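Local coordinates for protein disulfide oxidoreductase (Xylella fastidiosa, PDB 2REM) that probably catalyses disulfide exchange in the bacterial periplasm, as a DsbA-type oxidoreductase of the thioredoxin family, at residues 126-129 with 130-134; 173-176 with 177-181. All coordinates share one frame; numbering follows the deposited sequence.

Contact 1 (126-129 with 130-134)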
loop_
_atom_site.group_PDB
_atom_site.type_symbol
_atom_site.label_atom_id
_atom_site.label_comp_id
_atom_site.label_asym_id
_atom_site.label_seq_id
_atom_site.Cartn_x
_atom_site.Cartn_y
_atom_site.Cartn_z
ATOM N N ASP A 126 5.293 0.246 24.710
ATOM C CA ASP A 126 6.137 1.451 24.760
ATOM C C ASP A 126 6.963 1.576 23.476
ATOM O O ASP A 126 7.200 2.679 22.984
ATOM C CB ASP A 126 7.080 1.427 25.965
ATOM C CG ASP A 126 6.374 1.743 27.279
ATOM O OD1 ASP A 126 5.122 1.892 27.303
ATOM O OD2 ASP A 126 7.099 1.861 28.300
ATOM N N ARG A 127 7.415 0.443 22.956
ATOM C CA ARG A 127 8.092 0.432 21.661
ATOM C C ARG A 127 7.137 0.790 20.519
ATOM O O ARG A 127 7.516 1.541 19.602
ATOM C CB ARG A 127 8.807 -0.891 21.366
ATOM C CG ARG A 127 9.807 -0.730 20.203
ATOM C CD ARG A 127 10.695 -1.951 19.940
ATOM N NE ARG A 127 12.137 -1.615 19.881
ATOM C CZ ARG A 127 12.752 -0.953 18.887
ATOM N NH1 ARG A 127 12.077 -0.498 17.834
ATOM N NH2 ARG A 127 14.067 -0.727 18.950
ATOM N N PHE A 128 5.924 0.249 20.542
ATOM C CA PHE A 128 4.968 0.654 19.532
ATOM C C PHE A 128 4.771 2.170 19.552
ATOM O O PHE A 128 4.842 2.803 18.509
ATOM C CB PHE A 128 3.595 -0.003 19.625
ATOM C CG PHE A 128 2.718 0.393 18.465
ATOM C CD1 PHE A 128 2.899 -0.214 17.225
ATOM C CD2 PHE A 128 1.831 1.463 18.574
ATOM C CE1 PHE A 128 2.151 0.193 16.127
ATOM C CE2 PHE A 128 1.064 1.885 17.468
ATOM C CZ PHE A 128 1.228 1.248 16.257
ATOM N N VAL A 129 4.527 2.727 20.731
ATOM C CA VAL A 129 4.289 4.179 20.861
ATOM C C VAL A 129 5.489 4.999 20.406
ATOM O O VAL A 129 5.334 5.962 19.641
ATOM C CB VAL A 129 3.825 4.580 22.287
ATOM C CG1 VAL A 129 3.804 6.109 22.441
ATOM C CG2 VAL A 129 2.452 3.998 22.542
ATOM N N ALA A 130 6.682 4.588 20.837
ATOM C CA ALA A 130 7.907 5.248 20.418
ATOM C C ALA A 130 8.066 5.174 18.914
ATOM O O ALA A 130 8.569 6.092 18.311
ATOM C CB ALA A 130 9.124 4.651 21.113
ATOM N N THR A 131 7.638 4.070 18.310
ATOM C CA THR A 131 7.851 3.898 16.895
ATOM C C THR A 131 6.835 4.742 16.146
ATOM O O THR A 131 7.189 5.472 15.224
ATOM C CB THR A 131 7.752 2.414 16.486
ATOM O OG1 THR A 131 8.714 1.662 17.234
ATOM C CG2 THR A 131 8.080 2.258 14.990
ATOM N N PHE A 132 5.577 4.621 16.569
ATOM C CA PHE A 132 4.467 5.356 15.996
ATOM C C PHE A 132 4.749 6.867 16.032
ATOM O O PHE A 132 4.448 7.555 15.088
ATOM C CB PHE A 132 3.223 5.062 16.834
ATOM C CG PHE A 132 1.947 5.564 16.243
ATOM C CD1 PHE A 132 1.288 4.821 15.268
ATOM C CD2 PHE A 132 1.366 6.747 16.717
ATOM C CE1 PHE A 132 0.090 5.254 14.738
ATOM C CE2 PHE A 132 0.153 7.204 16.187
ATOM C CZ PHE A 132 -0.482 6.451 15.184
ATOM N N ASN A 133 5.302 7.349 17.142
ATOM C CA ASN A 133 5.617 8.771 17.284
ATOM C C ASN A 133 7.000 9.118 16.819
ATOM O O ASN A 133 7.426 10.245 17.003
ATOM C CB ASN A 133 5.463 9.238 18.738
ATOM C CG ASN A 133 4.044 9.111 19.213
ATOM O OD1 ASN A 133 3.140 8.937 18.407
ATOM N ND2 ASN A 133 3.848 9.114 20.517
ATOM N N GLY A 134 7.712 8.165 16.223
ATOM C CA GLY A 134 9.144 8.386 16.030
ATOM C C GLY A 134 9.552 8.879 14.664
ATOM O O GLY A 134 8.737 8.930 13.746
#

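Contact 2 (173-176 with 177-181)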
loop_
_atom_site.group_PDB
_atom_site.type_symbol
_atom_site.label_atom_id
_atom_site.label_comp_id
_atom_site.label_asym_id
_atom_site.label_seq_id
_atom_site.Cartn_x
_atom_site.Cartn_y
_atom_site.Cartn_z
ATOM N N GLU A 173 -9.962 -8.054 -10.328
ATOM C CA GLU A 173 -9.371 -8.857 -11.406
ATOM C C GLU A 173 -8.864 -8.017 -12.568
ATOM O O GLU A 173 -7.777 -8.257 -13.082
ATOM C CB GLU A 173 -10.335 -9.918 -11.923
ATOM C CG GLU A 173 -9.890 -11.318 -11.575
ATOM C CD GLU A 173 -9.956 -11.585 -10.091
ATOM O OE1 GLU A 173 -11.014 -11.277 -9.482
ATOM O OE2 GLU A 173 -8.960 -12.108 -9.531
ATOM N N ASP A 174 -9.674 -7.052 -12.987
ATOM C CA ASP A 174 -9.293 -6.125 -14.051
ATOM C C ASP A 174 -8.057 -5.346 -13.617
ATOM O O ASP A 174 -7.116 -5.128 -14.380
ATOM C CB ASP A 174 -10.471 -5.193 -14.341
ATOM C CG ASP A 174 -10.225 -4.266 -15.510
ATOM O OD1 ASP A 174 -10.586 -3.062 -15.384
ATOM O OD2 ASP A 174 -9.693 -4.723 -16.566
ATOM N N THR A 175 -8.074 -4.898 -12.374
ATOM C CA THR A 175 -6.945 -4.156 -11.843
ATOM C C THR A 175 -5.649 -4.955 -11.970
ATOM O O THR A 175 -4.620 -4.408 -12.398
ATOM C CB THR A 175 -7.204 -3.742 -10.392
ATOM O OG1 THR A 175 -8.203 -2.738 -10.419
ATOM C CG2 THR A 175 -5.960 -3.135 -9.766
ATOM N N LEU A 176 -5.715 -6.241 -11.630
ATOM C CA LEU A 176 -4.543 -7.119 -11.672
ATOM C C LEU A 176 -4.137 -7.456 -13.107
ATOM O O LEU A 176 -2.943 -7.532 -13.404
ATOM C CB LEU A 176 -4.770 -8.375 -10.833
ATOM C CG LEU A 176 -4.755 -8.102 -9.307
ATOM C CD1 LEU A 176 -4.843 -9.403 -8.508
ATOM C CD2 LEU A 176 -3.543 -7.279 -8.859
ATOM N N ARG A 177 -5.126 -7.608 -13.985
ATOM C CA ARG A 177 -4.877 -7.861 -15.401
ATOM C C ARG A 177 -4.182 -6.660 -16.029
ATOM O O ARG A 177 -3.265 -6.814 -16.822
ATOM C CB ARG A 177 -6.171 -8.138 -16.155
ATOM C CG ARG A 177 -6.783 -9.523 -15.894
ATOM C CD ARG A 177 -8.003 -9.727 -16.799
ATOM N NE ARG A 177 -9.184 -10.125 -16.030
ATOM C CZ ARG A 177 -10.263 -9.359 -15.855
ATOM N NH1 ARG A 177 -10.332 -8.157 -16.420
ATOM N NH2 ARG A 177 -11.291 -9.800 -15.139
ATOM N N ILE A 178 -4.613 -5.458 -15.666
ATOM C CA ILE A 178 -4.017 -4.247 -16.241
ATOM C C ILE A 178 -2.600 -4.120 -15.693
ATOM O O ILE A 178 -1.673 -3.728 -16.412
ATOM C CB ILE A 178 -4.849 -2.979 -15.897
ATOM C CG1 ILE A 178 -6.238 -3.029 -16.542
ATOM C CG2 ILE A 178 -4.090 -1.666 -16.250
ATOM C CD1 ILE A 178 -7.230 -2.127 -15.795
ATOM N N THR A 179 -2.440 -4.447 -14.415
ATOM C CA THR A 179 -1.130 -4.414 -13.780
ATOM C C THR A 179 -0.191 -5.382 -14.503
ATOM O O THR A 179 0.946 -5.019 -14.819
ATOM C CB THR A 179 -1.212 -4.782 -12.294
ATOM O OG1 THR A 179 -2.107 -3.888 -11.646
ATOM C CG2 THR A 179 0.159 -4.688 -11.631
ATOM N N ASP A 180 -0.671 -6.597 -14.765
ATOM C CA ASP A 180 0.099 -7.604 -15.515
ATOM C C ASP A 180 0.565 -7.053 -16.848
ATOM O O ASP A 180 1.735 -7.183 -17.211
ATOM C CB ASP A 180 -0.729 -8.864 -15.768
ATOM C CG ASP A 180 -0.900 -9.699 -14.537
ATOM O OD1 ASP A 180 -0.141 -9.509 -13.572
ATOM O OD2 ASP A 180 -1.797 -10.553 -14.550
ATOM N N TYR A 181 -0.365 -6.455 -17.589
ATOM C CA TYR A 181 -0.030 -5.841 -18.878
ATOM C C TYR A 181 1.086 -4.795 -18.731
ATOM O O TYR A 181 2.045 -4.795 -19.515
ATOM C CB TYR A 181 -1.282 -5.213 -19.539
ATOM C CG TYR A 181 -0.940 -4.205 -20.612
ATOM C CD1 TYR A 181 -0.838 -2.853 -20.313
ATOM C CD2 TYR A 181 -0.666 -4.620 -21.918
ATOM C CE1 TYR A 181 -0.506 -1.924 -21.294
ATOM C CE2 TYR A 181 -0.322 -3.712 -22.898
ATOM C CZ TYR A 181 -0.245 -2.357 -22.571
ATOM O OH TYR A 181 0.088 -1.435 -23.531
#

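Contact 1 (126-129 with 130-134)
Phe-128 and Phe-132, one helical turn apart near the C-terminal end of helix 125-132, meet through CE2 of the first and CD1 of the second at 3.7 Å. CZ of Phe-128 lies equally near the same CD1. The rings are obliquely paired, their centroids 5.6 Å apart and their planes at 31°. The spacing of four residues puts both on one side of the helix, and a shared first torsion, CG anti to the backbone N (chi1 -175° and -170°), gives the rings the same direction of departure. That side is the tight one: Phe-128 packs on Leu-114, Ala-115 and Tyr-118, whose ring is nearly parallel to its own, while Phe-132 reaches Pro-111 and Arg-76.

Beside the rings, the buried Thr-131 turns its hydroxyl back on the preceding turn. OG1 donates to Arg-127 O at 2.7 Å, and the amide N of Thr-131 reaches that same oxygen at 2.8 Å from the opposite face of the carbonyl plane. Backbone bonds from Ala-130, Phe-132 and Asn-133 to Asp-126, Phe-128 and Val-129 complete the turn.

The outer side, where Asp-126, Arg-127 and Asn-133 are exposed, is looser. Arg-127 bends at chi3, and its NH1 passes 4.0 Å from Thr-131 OG1. Val-129 CG1 lies 3.6 Å from Asn-133 ND2, the two side chains running alongside each other. Asn-133 is where the chain leaves helical geometry, and Gly-134 follows as N-cap of the next helix.

The chemistry thus divides by side: hydrophobic rings face the neighbouring helices, charged and amide groups lie on the exposed side, and the hydroxyl of the buried threonine donates its proton to a main-chain carbonyl.

Contact 2 (173-176 with 177-181)
Arg-177 folds back over the preceding turn of helix 172-190, laying one face of its guanidinium on the backbone joining Glu-173 to Asp-174. Glu-173 C sits 3.8 Å above the centre of that plane, and Asp-174 N lies over it nearer the rim. Arg-177 NH2 approaches CB of Glu-173 at 3.4 Å, while its NH1 faces Asp-174 OD2 at 3.5 Å in a long salt bridge. The two side chains of that bridge cross at about a right angle, with their planar groups turned 41° apart; OD2 and NH1 are the pair that makes it.

The Asp-174 carboxylate also borders Ile-178, whose CD1 comes to 3.5 Å from OD1. Further round the helix, Thr-179 has its hydroxyl beside the backbone N (chi1 -57°), which lets OG1 donate to Thr-175 O at 2.7 Å while its amide N binds that oxygen from the opposite face of the carbonyl plane.

Outside the turn, His-170 N holds Asp-174 OD1, and Asp-171, the residue just before the helix, bonds through OD2 to Asp-174 N in the first turn and through its carbonyl O to Thr-175 OG1. On the side of helix 38-52, Trp-50 NE1 bonds to Asp-180 OD1, and the Trp-50 ring also touches Leu-176 and Thr-179.

The whole turn belongs to the C-terminal helix of the thioredoxin fold, packed against strands 158-161 and 165-167 and against helix 38-52.

In the fold
Contacts 1 and 2 lie on opposite sides of the chain's centre, their own centres 37 Å apart and their nearest atoms about 27 Å apart. Contact 1 lies on helix 125-132, packed on helices 71-83 and 111-119, in the helical part that DsbA proteins insert into the thioredoxin fold; contact 2 belongs to the thioredoxin fold itself, on its C-terminal helix. Helix 135-151 leads from the end of contact 1 back toward strand 158-161, on which contact 2 packs. Contact 2 also neighbours the probable redox site: helix 38-52, whose Phe-43, Lys-46 and Trp-50 it touches, starts within the Cys-37/Cys-40 CxxC motif, whose cysteines are free thiols here.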